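Sorting nexin-3 (Saccharomyces cerevisiae, PDB 1OCS) binds phosphatidylinositol 3-phosphate through its PX domain and helps retrieve certain late Golgi membrane proteins by engaging their cytosolic tails at the prevacuolar compartment. Local coordinates at residues N34-E39 / T66-F71; V40-T45 / D59-C64; P107-K112 / N132-S137. One frame throughout, in Å; residues are numbered along the deposited sequence.

Interaction 1 (N34-E39 / T66-F71)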
loop_
_atom_site.group_PDB
_atom_site.type_symbol
_atom_site.label_atom_id
_atom_site.label_comp_id
_atom_site.label_asym_id
_atom_site.label_seq_id
_atom_site.Cartn_x
_atom_site.Cartn_y
_atom_site.Cartn_z
ATOM N N ASN A 34 0.287 15.572 -14.744
ATOM C CA ASN A 34 0.539 14.763 -13.558
ATOM C C ASN A 34 0.268 13.305 -13.898
ATOM O O ASN A 34 -0.554 13.001 -14.768
ATOM C CB ASN A 34 -0.396 15.167 -12.416
ATOM C CG ASN A 34 -0.020 16.492 -11.786
ATOM O OD1 ASN A 34 -0.848 17.135 -11.143
ATOM N ND2 ASN A 34 1.232 16.898 -11.947
ATOM N N PHE A 35 0.963 12.408 -13.213
ATOM C CA PHE A 35 0.764 10.985 -13.419
ATOM C C PHE A 35 1.268 10.241 -12.197
ATOM O O PHE A 35 2.132 10.732 -11.465
ATOM C CB PHE A 35 1.518 10.493 -14.667
ATOM C CG PHE A 35 3.002 10.302 -14.454
ATOM C CD1 PHE A 35 3.500 9.104 -13.944
ATOM C CD2 PHE A 35 3.899 11.326 -14.747
ATOM C CE1 PHE A 35 4.875 8.930 -13.728
ATOM C CE2 PHE A 35 5.269 11.164 -14.534
ATOM C CZ PHE A 35 5.757 9.964 -14.024
ATOM N N LEU A 36 0.702 9.066 -11.975
ATOM C CA LEU A 36 1.118 8.205 -10.884
ATOM C C LEU A 36 0.866 6.779 -11.336
ATOM O O LEU A 36 -0.256 6.415 -11.697
ATOM C CB LEU A 36 0.346 8.499 -9.588
ATOM C CG LEU A 36 0.831 7.658 -8.390
ATOM C CD1 LEU A 36 0.641 8.423 -7.078
ATOM C CD2 LEU A 36 0.080 6.326 -8.361
ATOM N N GLU A 37 1.930 5.988 -11.347
ATOM C CA GLU A 37 1.856 4.587 -11.723
ATOM C C GLU A 37 2.154 3.826 -10.440
ATOM O O GLU A 37 3.049 4.203 -9.687
ATOM C CB GLU A 37 2.933 4.252 -12.762
ATOM C CG GLU A 37 2.884 5.112 -14.015
ATOM C CD GLU A 37 4.209 5.134 -14.752
ATOM O OE1 GLU A 37 4.322 5.879 -15.746
ATOM O OE2 GLU A 37 5.139 4.409 -14.335
ATOM N N ILE A 38 1.408 2.766 -10.173
ATOM C CA ILE A 38 1.679 2.001 -8.972
ATOM C C ILE A 38 1.231 0.567 -9.123
ATOM O O ILE A 38 0.224 0.269 -9.778
ATOM C CB ILE A 38 1.009 2.628 -7.728
ATOM C CG1 ILE A 38 1.574 1.980 -6.460
ATOM C CG2 ILE A 38 -0.505 2.458 -7.795
ATOM C CD1 ILE A 38 1.364 2.817 -5.203
ATOM N N GLU A 39 2.005 -0.324 -8.519
ATOM C CA GLU A 39 1.712 -1.739 -8.568
ATOM C C GLU A 39 2.179 -2.416 -7.287
ATOM O O GLU A 39 3.174 -2.013 -6.683
ATOM C CB GLU A 39 2.415 -2.369 -9.777
ATOM C CG GLU A 39 2.258 -3.880 -9.873
ATOM C CD GLU A 39 2.920 -4.464 -11.115
ATOM O OE1 GLU A 39 2.875 -5.704 -11.288
ATOM O OE2 GLU A 39 3.481 -3.680 -11.915
ATOM N N THR A 66 6.040 8.652 -10.176
ATOM C CA THR A 66 5.133 9.784 -10.228
ATOM C C THR A 66 5.880 11.099 -10.380
ATOM O O THR A 66 7.096 11.153 -10.186
ATOM C CB THR A 66 4.277 9.841 -8.932
ATOM O OG1 THR A 66 3.274 10.854 -9.055
ATOM C CG2 THR A 66 5.158 10.171 -7.728
ATOM N N ASN A 67 5.146 12.147 -10.750
ATOM C CA ASN A 67 5.715 13.484 -10.861
ATOM C C ASN A 67 4.818 14.451 -10.071
ATOM O O ASN A 67 4.926 15.669 -10.212
ATOM C CB ASN A 67 5.820 13.921 -12.329
ATOM C CG ASN A 67 4.469 14.172 -12.965
ATOM O OD1 ASN A 67 3.432 13.767 -12.434
ATOM N ND2 ASN A 67 4.474 14.834 -14.121
ATOM N N LEU A 68 3.930 13.896 -9.241
ATOM C CA LEU A 68 3.023 14.707 -8.416
ATOM C C LEU A 68 3.808 15.594 -7.448
ATOM O O LEU A 68 4.742 15.136 -6.787
ATOM C CB LEU A 68 2.062 13.809 -7.631
ATOM C CG LEU A 68 0.952 13.129 -8.442
ATOM C CD1 LEU A 68 0.258 12.060 -7.597
ATOM C CD2 LEU A 68 -0.047 14.183 -8.908
ATOM N N PRO A 69 3.433 16.879 -7.348
ATOM C CA PRO A 69 4.128 17.809 -6.452
ATOM C C PRO A 69 4.132 17.440 -4.970
ATOM O O PRO A 69 4.965 17.938 -4.214
ATOM C CB PRO A 69 3.426 19.142 -6.723
ATOM C CG PRO A 69 2.051 18.730 -7.123
ATOM C CD PRO A 69 2.319 17.552 -8.035
ATOM N N SER A 70 3.215 16.573 -4.545
ATOM C CA SER A 70 3.172 16.180 -3.137
ATOM C C SER A 70 4.239 15.142 -2.805
ATOM O O SER A 70 4.546 14.916 -1.635
ATOM C CB SER A 70 1.788 15.630 -2.763
ATOM O OG SER A 70 1.433 14.539 -3.592
ATOM N N PHE A 71 4.800 14.509 -3.833
ATOM C CA PHE A 71 5.834 13.500 -3.627
ATOM C C PHE A 71 7.222 14.132 -3.675
ATOM O O PHE A 71 7.396 15.210 -4.237
ATOM C CB PHE A 71 5.710 12.384 -4.667
ATOM C CG PHE A 71 4.535 11.473 -4.435
ATOM C CD1 PHE A 71 3.235 11.916 -4.661
ATOM C CD2 PHE A 71 4.727 10.174 -3.969
ATOM C CE1 PHE A 71 2.144 11.080 -4.428
ATOM C CE2 PHE A 71 3.642 9.331 -3.734
ATOM C CZ PHE A 71 2.349 9.784 -3.964
#
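Phe35 meets Thr66 and Asn67 through both its backbone and its ring, and polar bonds come first. Phe35 O accepts from Thr66 OG1 at 2.7 Å, in the carbonyl plane, and takes a weak bond from Asn67 N. In return Phe35 N donates to Asn67 OD1 at 2.9 Å, tilted 28° from the amide plane. Thr66 OG1 also accepts from Leu68 N at 3.1 Å, an ST turn, so one hydroxyl ties the turn to the strand.

Ring and side-chain packing flanks these bonds. With CG set between its backbone N and carbonyl carbon (chi1 78°), the Phe35 ring lies along the chain of Thr66 and Asn67, Asn67 N over one face. Cut back to an alanine, this position is likely to leave the Thr66-Asn67 backbone and the Asn67 amide without the ring that covers them. Leu36 CD1 touches Leu68 CD1 at 3.7 Å and Phe71 CZ at 3.8 Å, while Leu68 CD2 rests against Asn34 CB.

Leu36 and Thr66 form a non-hydrogen-bonded antiparallel pair, after which the chain leaves through a type I turn, Leu68 to Phe71: the open end of the beta hairpin, opposite its connecting loop, in the PX-domain sheet.

Interaction 2 (V40-T45 / D59-C64)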
loop_
_atom_site.group_PDB
_atom_site.type_symbol
_atom_site.label_atom_id
_atom_site.label_comp_id
_atom_site.label_asym_id
_atom_site.label_seq_id
_atom_site.Cartn_x
_atom_site.Cartn_y
_atom_site.Cartn_z
ATOM N N VAL A 40 1.431 -3.429 -6.868
ATOM C CA VAL A 40 1.772 -4.210 -5.689
ATOM C C VAL A 40 2.052 -5.595 -6.251
ATOM O O VAL A 40 1.206 -6.176 -6.924
ATOM C CB VAL A 40 0.600 -4.278 -4.689
ATOM C CG1 VAL A 40 0.996 -5.123 -3.472
ATOM C CG2 VAL A 40 0.213 -2.868 -4.250
ATOM N N HIS A 41 3.244 -6.112 -5.998
ATOM C CA HIS A 41 3.614 -7.417 -6.518
ATOM C C HIS A 41 4.791 -7.973 -5.723
ATOM O O HIS A 41 5.071 -7.523 -4.613
ATOM C CB HIS A 41 4.003 -7.274 -7.993
ATOM C CG HIS A 41 5.323 -6.600 -8.200
ATOM N ND1 HIS A 41 5.664 -5.427 -7.560
ATOM C CD2 HIS A 41 6.400 -6.952 -8.939
ATOM C CE1 HIS A 41 6.897 -5.089 -7.893
ATOM N NE2 HIS A 41 7.366 -5.998 -8.728
ATOM N N ASN A 42 5.473 -8.960 -6.294
ATOM C CA ASN A 42 6.641 -9.561 -5.654
ATOM C C ASN A 42 6.409 -9.960 -4.192
ATOM O O ASN A 42 7.169 -9.571 -3.303
ATOM C CB ASN A 42 7.818 -8.585 -5.731
ATOM C CG ASN A 42 9.139 -9.220 -5.330
ATOM O OD1 ASN A 42 10.067 -8.527 -4.909
ATOM N ND2 ASN A 42 9.239 -10.538 -5.478
ATOM N N PRO A 43 5.353 -10.739 -3.919
ATOM C CA PRO A 43 5.122 -11.136 -2.528
ATOM C C PRO A 43 6.248 -12.054 -2.061
ATOM O O PRO A 43 6.777 -12.847 -2.846
ATOM C CB PRO A 43 3.776 -11.851 -2.595
ATOM C CG PRO A 43 3.791 -12.455 -3.973
ATOM C CD PRO A 43 4.337 -11.323 -4.812
ATOM N N LYS A 44 6.624 -11.938 -0.793
ATOM C CA LYS A 44 7.686 -12.768 -0.243
ATOM C C LYS A 44 7.405 -13.205 1.189
ATOM O O LYS A 44 7.099 -12.384 2.053
ATOM C CB LYS A 44 9.025 -12.020 -0.279
ATOM C CG LYS A 44 9.667 -11.940 -1.660
ATOM C CD LYS A 44 10.791 -10.900 -1.708
ATOM C CE LYS A 44 11.919 -11.208 -0.731
ATOM N NZ LYS A 44 12.928 -10.103 -0.697
ATOM N N THR A 45 7.504 -14.506 1.436
ATOM C CA THR A 45 7.312 -15.024 2.778
ATOM C C THR A 45 8.707 -15.268 3.318
ATOM O O THR A 45 9.478 -16.054 2.762
ATOM C CB THR A 45 6.506 -16.323 2.775
ATOM O OG1 THR A 45 5.157 -16.023 2.409
ATOM C CG2 THR A 45 6.516 -16.970 4.164
ATOM N N ASP A 59 5.473 -10.073 3.079
ATOM C CA ASP A 59 5.228 -8.682 2.749
ATOM C C ASP A 59 5.197 -8.556 1.239
ATOM O O ASP A 59 5.549 -9.499 0.520
ATOM C CB ASP A 59 6.266 -7.754 3.399
ATOM C CG ASP A 59 7.691 -8.065 2.988
ATOM O OD1 ASP A 59 8.593 -7.418 3.558
ATOM O OD2 ASP A 59 7.912 -8.933 2.115
ATOM N N TYR A 60 4.747 -7.405 0.762
ATOM C CA TYR A 60 4.609 -7.167 -0.662
ATOM C C TYR A 60 5.354 -5.919 -1.081
ATOM O O TYR A 60 5.470 -4.966 -0.313
ATOM C CB TYR A 60 3.125 -7.008 -1.007
ATOM C CG TYR A 60 2.261 -8.120 -0.453
ATOM C CD1 TYR A 60 1.992 -8.206 0.915
ATOM C CD2 TYR A 60 1.763 -9.119 -1.288
ATOM C CE1 TYR A 60 1.255 -9.263 1.441
ATOM C CE2 TYR A 60 1.022 -10.181 -0.772
ATOM C CZ TYR A 60 0.776 -10.249 0.591
ATOM O OH TYR A 60 0.079 -11.314 1.106
ATOM N N GLU A 61 5.858 -5.927 -2.305
ATOM C CA GLU A 61 6.572 -4.770 -2.807
ATOM C C GLU A 61 5.621 -3.805 -3.510
ATOM O O GLU A 61 4.744 -4.213 -4.275
ATOM C CB GLU A 61 7.669 -5.194 -3.789
ATOM C CG GLU A 61 8.392 -4.020 -4.429
ATOM C CD GLU A 61 9.452 -4.459 -5.421
ATOM O OE1 GLU A 61 10.416 -5.122 -5.001
ATOM O OE2 GLU A 61 9.317 -4.142 -6.618
ATOM N N ILE A 62 5.785 -2.523 -3.214
ATOM C CA ILE A 62 4.995 -1.496 -3.862
ATOM C C ILE A 62 5.994 -0.705 -4.701
ATOM O O ILE A 62 7.003 -0.221 -4.187
ATOM C CB ILE A 62 4.335 -0.527 -2.858
ATOM C CG1 ILE A 62 3.379 -1.286 -1.929
ATOM C CG2 ILE A 62 3.556 0.547 -3.622
ATOM C CD1 ILE A 62 2.651 -0.387 -0.943
ATOM N N ILE A 63 5.741 -0.615 -5.999
ATOM C CA ILE A 63 6.614 0.150 -6.874
ATOM C C ILE A 63 5.756 1.270 -7.441
ATOM O O ILE A 63 4.671 1.028 -7.975
ATOM C CB ILE A 63 7.211 -0.719 -8.011
ATOM C CG1 ILE A 63 8.024 0.171 -8.956
ATOM C CG2 ILE A 63 6.115 -1.474 -8.741
ATOM C CD1 ILE A 63 8.570 -0.551 -10.176
ATOM N N CYS A 64 6.244 2.498 -7.305
ATOM C CA CYS A 64 5.514 3.672 -7.756
ATOM C C CYS A 64 6.403 4.666 -8.498
ATOM O O CYS A 64 7.562 4.871 -8.134
ATOM C CB CYS A 64 4.877 4.356 -6.534
ATOM S SG CYS A 64 3.964 5.899 -6.847
#
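His41 and Glu61 form one hydrogen-bonded antiparallel pair, Lys44 and Asp59 another. Each is closed by two backbone bonds: His41 N to Glu61 O at 3.0 Å with Glu61 N returning to His41 O, and Lys44 N to Asp59 O at 3.0 Å with Asp59 N returning to Lys44 O. Between the pairs the register slips by one residue, and the extra length is taken up at Asn42 and Pro43. Asn42 adopts positive backbone angles (phi 49°, psi 53°), and the proline that follows has no N-H to offer. Weaker CA-H contacts supplement the bonds, from Val40 CA to Glu61 O at 3.3 Å and from Pro43 CA to Asp59 O.

Apolar contacts gather on the side of Val40 and Ile62, a non-hydrogen-bonded pair. Val40 CG1, anti to its own backbone nitrogen (chi1 179°), reaches Tyr60 CB at 3.8 Å, while CG2 faces Ile62 CG1. Pro43 CB meets the Tyr60 ring obliquely, 3.6 Å from CD2. Helix 121-139 packs over this side, with Met135 on Val40 and Arg127 beside Tyr60.

Mostly polar side chains, His41, Glu61, Lys44 and Asp59, occupy the other face. The His41 and Glu61 side chains lie side by side, though their exact spacing is doubtful, and Ile63 CG2 comes near His41 CE1. Asp59 OD2 is held by a salt bridge from Arg79 and a hydrogen bond from His46; Arg79 also binds Asn42 O, linking strand 75-81 to the irregular part of strand 36-46.

A beta bulge in an antiparallel hairpin is the motif, here in the PX-domain sheet, where Tyr60 and Asp59 border Arg127 and Arg81 of the phosphoinositide site.

Interaction 3 (P107-K112 / N132-S137)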
loop_
_atom_site.group_PDB
_atom_site.type_symbol
_atom_site.label_atom_id
_atom_site.label_comp_id
_atom_site.label_asym_id
_atom_site.label_seq_id
_atom_site.Cartn_x
_atom_site.Cartn_y
_atom_site.Cartn_z
ATOM N N PRO A 107 -12.424 2.282 -0.235
ATOM C CA PRO A 107 -12.859 0.890 -0.391
ATOM C C PRO A 107 -12.319 -0.021 0.703
ATOM O O PRO A 107 -11.279 0.263 1.302
ATOM C CB PRO A 107 -12.288 0.491 -1.754
ATOM C CG PRO A 107 -12.183 1.780 -2.482
ATOM C CD PRO A 107 -11.690 2.735 -1.428
ATOM N N HIS A 108 -13.028 -1.119 0.946
ATOM C CA HIS A 108 -12.603 -2.116 1.924
ATOM C C HIS A 108 -11.278 -2.689 1.435
ATOM O O HIS A 108 -11.058 -2.790 0.228
ATOM C CB HIS A 108 -13.602 -3.280 1.981
ATOM C CG HIS A 108 -14.865 -2.980 2.727
ATOM N ND1 HIS A 108 -15.970 -3.803 2.668
ATOM C CD2 HIS A 108 -15.185 -1.982 3.581
ATOM C CE1 HIS A 108 -16.916 -3.323 3.455
ATOM N NE2 HIS A 108 -16.466 -2.219 4.021
ATOM N N LEU A 109 -10.401 -3.067 2.363
ATOM C CA LEU A 109 -9.135 -3.687 1.988
ATOM C C LEU A 109 -9.521 -5.116 1.636
ATOM O O LEU A 109 -10.244 -5.758 2.387
ATOM C CB LEU A 109 -8.166 -3.739 3.169
ATOM C CG LEU A 109 -6.840 -2.979 3.158
ATOM C CD1 LEU A 109 -5.952 -3.612 4.228
ATOM C CD2 LEU A 109 -6.150 -3.043 1.798
ATOM N N PRO A 110 -9.055 -5.631 0.493
ATOM C CA PRO A 110 -9.403 -7.006 0.120
ATOM C C PRO A 110 -8.605 -8.008 0.946
ATOM O O PRO A 110 -7.646 -7.638 1.617
ATOM C CB PRO A 110 -9.022 -7.078 -1.362
ATOM C CG PRO A 110 -9.020 -5.632 -1.807
ATOM C CD PRO A 110 -8.406 -4.937 -0.630
ATOM N N GLY A 111 -9.014 -9.272 0.891
ATOM C CA GLY A 111 -8.313 -10.331 1.599
ATOM C C GLY A 111 -8.172 -10.236 3.106
ATOM O O GLY A 111 -7.244 -10.814 3.669
ATOM N N LYS A 112 -9.072 -9.513 3.764
ATOM C CA LYS A 112 -9.019 -9.386 5.217
ATOM C C LYS A 112 -9.387 -10.719 5.853
ATOM O O LYS A 112 -8.616 -11.285 6.632
ATOM C CB LYS A 112 -9.991 -8.302 5.702
ATOM C CG LYS A 112 -9.492 -6.873 5.521
ATOM C CD LYS A 112 -10.566 -5.844 5.869
ATOM C CE LYS A 112 -11.714 -5.868 4.867
ATOM N NZ LYS A 112 -12.806 -4.938 5.249
ATOM N N ASN A 132 -3.092 -4.953 -5.110
ATOM C CA ASN A 132 -2.681 -4.213 -6.299
ATOM C C ASN A 132 -3.851 -3.353 -6.779
ATOM O O ASN A 132 -3.710 -2.153 -6.991
ATOM C CB ASN A 132 -2.252 -5.177 -7.413
ATOM C CG ASN A 132 -1.787 -4.449 -8.667
ATOM O OD1 ASN A 132 -0.765 -3.762 -8.654
ATOM N ND2 ASN A 132 -2.546 -4.589 -9.754
ATOM N N THR A 133 -5.013 -3.978 -6.933
ATOM C CA THR A 133 -6.211 -3.273 -7.379
ATOM C C THR A 133 -6.597 -2.163 -6.401
ATOM O O THR A 133 -6.925 -1.047 -6.812
ATOM C CB THR A 133 -7.396 -4.252 -7.530
ATOM O OG1 THR A 133 -7.097 -5.198 -8.563
ATOM C CG2 THR A 133 -8.674 -3.508 -7.890
ATOM N N TRP A 134 -6.549 -2.474 -5.109
ATOM C CA TRP A 134 -6.894 -1.513 -4.065
ATOM C C TRP A 134 -5.965 -0.297 -4.105
ATOM O O TRP A 134 -6.417 0.848 -4.062
ATOM C CB TRP A 134 -6.787 -2.179 -2.689
ATOM C CG TRP A 134 -7.329 -1.351 -1.553
ATOM C CD1 TRP A 134 -8.635 -1.238 -1.174
ATOM C CD2 TRP A 134 -6.577 -0.532 -0.647
ATOM N NE1 TRP A 134 -8.744 -0.405 -0.087
ATOM C CE2 TRP A 134 -7.496 0.044 0.258
ATOM C CE3 TRP A 134 -5.212 -0.228 -0.512
ATOM C CZ2 TRP A 134 -7.100 0.907 1.290
ATOM C CZ3 TRP A 134 -4.816 0.631 0.512
ATOM C CH2 TRP A 134 -5.761 1.187 1.402
ATOM N N MET A 135 -4.664 -0.556 -4.190
ATOM C CA MET A 135 -3.674 0.513 -4.210
ATOM C C MET A 135 -3.825 1.431 -5.421
ATOM O O MET A 135 -3.700 2.648 -5.294
ATOM C CB MET A 135 -2.265 -0.083 -4.172
ATOM C CG MET A 135 -1.213 0.825 -3.569
ATOM S SD MET A 135 -1.637 1.387 -1.893
ATOM C CE MET A 135 -1.149 3.086 -2.005
ATOM N N GLN A 136 -4.096 0.858 -6.594
ATOM C CA GLN A 136 -4.256 1.669 -7.799
ATOM C C GLN A 136 -5.513 2.524 -7.685
ATOM O O GLN A 136 -5.560 3.652 -8.179
ATOM C CB GLN A 136 -4.334 0.778 -9.045
ATOM C CG GLN A 136 -3.096 -0.097 -9.237
ATOM C CD GLN A 136 -3.101 -0.863 -10.544
ATOM O OE1 GLN A 136 -4.153 -1.093 -11.142
ATOM N NE2 GLN A 136 -1.921 -1.278 -10.988
ATOM N N SER A 137 -6.525 1.985 -7.014
ATOM C CA SER A 137 -7.780 2.694 -6.813
ATOM C C SER A 137 -7.585 3.863 -5.846
ATOM O O SER A 137 -8.038 4.984 -6.094
ATOM C CB SER A 137 -8.829 1.724 -6.264
ATOM O OG SER A 137 -10.034 2.393 -5.969
#
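This is a loop-to-helix contact in which one indole, that of Trp134, is packed against the proline-containing segment 107-112, on the side of helix 121-139 turned from the sheet. With CG anti to the backbone N (chi1 -171°), the Trp134 side chain extends from the helix to meet the loop, and it touches four successive residues there.

Its polar edge is fixed first. NE1 donates to Pro107 O at 3.0 Å in an almost perfectly straight bond, 179° at the hydrogen. The oxygen lies in the plane of the indole, but the donor stands above the carbonyl plane of Pro107, 62° out of it. Arg89 of helix 82-89 donates to the same oxygen, so two groups grip it.

One face and a flank of the ring meet carbon. Leu109 CD2 sits over the indole, 3.7 Å from the centroid of the six-membered ring and close to the ring normal, a CH-pi contact that probably helps to set the tilt of the ring. Pro110 CD approaches CD1 obliquely at 3.7 Å, and Pro107 CB lies close to the five-membered ring as well. At the margin, Pro107 CG comes within 4.1 Å of Ser137 OG, one helical turn on from Trp134.

Beyond these residues, the backbone oxygens of Pro110 and Gly111 receive hydrogen bonds from Tyr82 and Arg127, and Leu109 rests on Phe85. The loop is thus held between two helices up to Lys112, which binds the 3-phosphoinositide. Such a proline-containing loop, fastened over the helices beside the lipid pocket, is characteristic of the PX domain.

In the fold
Interactions 1 and 2 share the hairpin of strands 36-46 and 57-66, their centres about 18 Å apart. Interaction 2 pairs the strands, whereas interaction 1 joins the start of 36-46 to the end of 57-66 and the loop after it; along the chain, interaction 2 falls between the two segments of interaction 1. Interaction 3 comes later in sequence, about 18 and 14 Å from them, centre to centre. Helix 121-139 bridges sheet and loop: Asn132 and Gln136 reach the backbone of strand 36-46 and Met135 packs on Ile38 and Val40, while Trp134 faces the loop. The result is one connected framework, whose interactions 2 and 3 approach the phosphoinositide site while interaction 1 lies away from it.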